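Local coordinates for YkuI protein (Bacillus subtilis, PDB 2BAS) that binds the second messenger cyclic di-GMP through an EAL domain and is probably a phosphodiesterase of that family, at residues 29-34 and 69-74. Residues are numbered along the deposited sequence; the frame is centred on the assembly and turned at random.
Sequences LDILTN and QSLGPF
Leu29 O is gripped by two donors from one residue, Thr33 OG1 at 2.9 Å and Thr33 N, which reach it from opposite faces of its carbonyl plane. This doubly held carbonyl belongs to helix 28-33, a short N-terminal element of the EAL domain, a modified TIM barrel whose strand 38-47 runs antiparallel to its neighbours. Here polar groups close bonds within residues 29-34, while apolar side chains join the elements, Leu32 packing on Tyr84 and Val88 of helix 82-100. Asn34 ND2 donates to Asp30 O over 2.9 Å, on a lone pair in the carbonyl plane and with an N-H...O angle of 159°.

Across to residues 69-74 the contact is made by Ile31, whose buried side chain points from the helix toward the turn that leads from strand 67-70 into helix 72-75. No hydrogen bond crosses here. With CG1 beside the backbone N (chi1 -62°) and the chain extended beyond it, Ile31 sends CD1 into the angle formed by Leu71 and Phe74, running past each in the sense opposite to its own. The other branch, CG2, comes to 4.0 Å from Leu71 CD2, so one leucine methyl meets both arms of the isoleucine. Ile62 of strand 53-64 touches Ile31 and Leu71, while Ile92 and Val88 of helix 82-100 pack on Leu71 and Phe74 respectively. Phe74 holds its CG anti to the backbone N (chi1 166°), bringing its ring obliquely to the isoleucine tip, where Ile31 CD1 lies 3.7 Å from Phe74 CD1.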
loop_
_atom_site.group_PDB
_atom_site.type_symbol
_atom_site.label_atom_id
_atom_site.label_comp_id
_atom_site.label_asym_id
_atom_site.label_seq_id
_atom_site.Cartn_x
_atom_site.Cartn_y
_atom_site.Cartn_z
ATOM N N LEU A 29 -6.113 -37.545 23.658
ATOM C CA LEU A 29 -7.048 -38.405 24.390
ATOM C C LEU A 29 -7.392 -37.844 25.778
ATOM O O LEU A 29 -8.536 -37.947 26.235
ATOM C CB LEU A 29 -6.507 -39.835 24.496
ATOM C CG LEU A 29 -7.411 -40.879 25.165
ATOM C CD1 LEU A 29 -8.742 -41.029 24.415
ATOM C CD2 LEU A 29 -6.704 -42.230 25.309
ATOM N N ASP A 30 -6.402 -37.245 26.436
ATOM C CA ASP A 30 -6.615 -36.603 27.732
ATOM C C ASP A 30 -7.632 -35.459 27.604
ATOM O O ASP A 30 -8.437 -35.239 28.508
ATOM C CB ASP A 30 -5.292 -36.095 28.326
ATOM C CG ASP A 30 -4.274 -37.215 28.575
ATOM O OD1 ASP A 30 -4.664 -38.388 28.764
ATOM O OD2 ASP A 30 -3.062 -36.911 28.595
ATOM N N ILE A 31 -7.598 -34.751 26.475
ATOM C CA ILE A 31 -8.562 -33.690 26.199
ATOM C C ILE A 31 -9.961 -34.238 25.857
ATOM O O ILE A 31 -10.960 -33.781 26.406
ATOM C CB ILE A 31 -8.057 -32.708 25.095
ATOM C CG1 ILE A 31 -6.768 -32.012 25.549
ATOM C CG2 ILE A 31 -9.129 -31.660 24.762
ATOM C CD1 ILE A 31 -5.991 -31.313 24.447
ATOM N N LEU A 32 -10.027 -35.225 24.976
ATOM C CA LEU A 32 -11.311 -35.734 24.494
ATOM C C LEU A 32 -12.190 -36.427 25.531
ATOM O O LEU A 32 -13.406 -36.245 25.521
ATOM C CB LEU A 32 -11.116 -36.641 23.273
ATOM C CG LEU A 32 -10.765 -35.891 21.986
ATOM C CD1 LEU A 32 -10.315 -36.867 20.903
ATOM C CD2 LEU A 32 -11.938 -35.041 21.505
ATOM N N THR A 33 -11.596 -37.228 26.411
ATOM C CA THR A 33 -12.393 -37.881 27.441
ATOM C C THR A 33 -12.703 -36.942 28.615
ATOM O O THR A 33 -13.642 -37.185 29.376
ATOM C CB THR A 33 -11.794 -39.229 27.903
ATOM O OG1 THR A 33 -10.389 -39.089 28.133
ATOM C CG2 THR A 33 -12.019 -40.303 26.842
ATOM N N ASN A 34 -11.935 -35.864 28.749
ATOM C CA ASN A 34 -12.229 -34.835 29.752
ATOM C C ASN A 34 -12.879 -33.594 29.129
ATOM O O ASN A 34 -12.691 -32.466 29.603
ATOM C CB ASN A 34 -10.968 -34.449 30.534
ATOM C CG ASN A 34 -10.480 -35.559 31.429
ATOM O OD1 ASN A 34 -11.146 -35.928 32.395
ATOM N ND2 ASN A 34 -9.308 -36.096 31.119
ATOM N N GLN A 69 -4.543 -24.730 30.737
ATOM C CA GLN A 69 -3.620 -24.951 29.621
ATOM C C GLN A 69 -4.250 -24.634 28.255
ATOM O O GLN A 69 -5.459 -24.800 28.061
ATOM C CB GLN A 69 -3.085 -26.391 29.653
ATOM C CG GLN A 69 -2.010 -26.639 30.720
ATOM C CD GLN A 69 -1.704 -28.124 30.969
ATOM O OE1 GLN A 69 -2.604 -28.968 31.004
ATOM N NE2 GLN A 69 -0.425 -28.435 31.171
ATOM N N SER A 70 -3.423 -24.179 27.316
ATOM C CA SER A 70 -3.877 -23.865 25.961
ATOM C C SER A 70 -4.329 -25.086 25.179
ATOM O O SER A 70 -3.743 -26.159 25.298
ATOM C CB SER A 70 -2.775 -23.162 25.158
ATOM O OG SER A 70 -2.946 -21.756 25.141
ATOM N N LEU A 71 -5.366 -24.895 24.367
ATOM C CA LEU A 71 -5.834 -25.909 23.431
ATOM C C LEU A 71 -5.233 -25.694 22.027
ATOM O O LEU A 71 -5.530 -26.445 21.092
ATOM C CB LEU A 71 -7.371 -25.938 23.386
ATOM C CG LEU A 71 -8.089 -26.480 24.637
ATOM C CD1 LEU A 71 -9.597 -26.271 24.588
ATOM C CD2 LEU A 71 -7.783 -27.944 24.896
ATOM N N GLY A 72 -4.388 -24.665 21.897
ATOM C CA GLY A 72 -3.703 -24.344 20.640
ATOM C C GLY A 72 -2.898 -25.503 20.072
ATOM O O GLY A 72 -3.095 -25.889 18.913
ATOM N N PRO A 73 -1.980 -26.069 20.879
ATOM C CA PRO A 73 -1.202 -27.250 20.474
ATOM C C PRO A 73 -2.065 -28.465 20.093
ATOM O O PRO A 73 -1.529 -29.526 19.749
ATOM C CB PRO A 73 -0.372 -27.569 21.723
ATOM C CG PRO A 73 -0.300 -26.289 22.480
ATOM C CD PRO A 73 -1.600 -25.593 22.223
ATOM N N PHE A 74 -3.385 -28.303 20.156
ATOM C CA PHE A 74 -4.339 -29.368 19.845
ATOM C C PHE A 74 -5.072 -29.084 18.522
ATOM O O PHE A 74 -5.202 -29.975 17.675
ATOM C CB PHE A 74 -5.302 -29.546 21.029
ATOM C CG PHE A 74 -6.519 -30.362 20.725
ATOM C CD1 PHE A 74 -6.483 -31.747 20.801
ATOM C CD2 PHE A 74 -7.716 -29.739 20.391
ATOM C CE1 PHE A 74 -7.612 -32.505 20.527
ATOM C CE2 PHE A 74 -8.855 -30.492 20.114
ATOM C CZ PHE A 74 -8.801 -31.878 20.184
#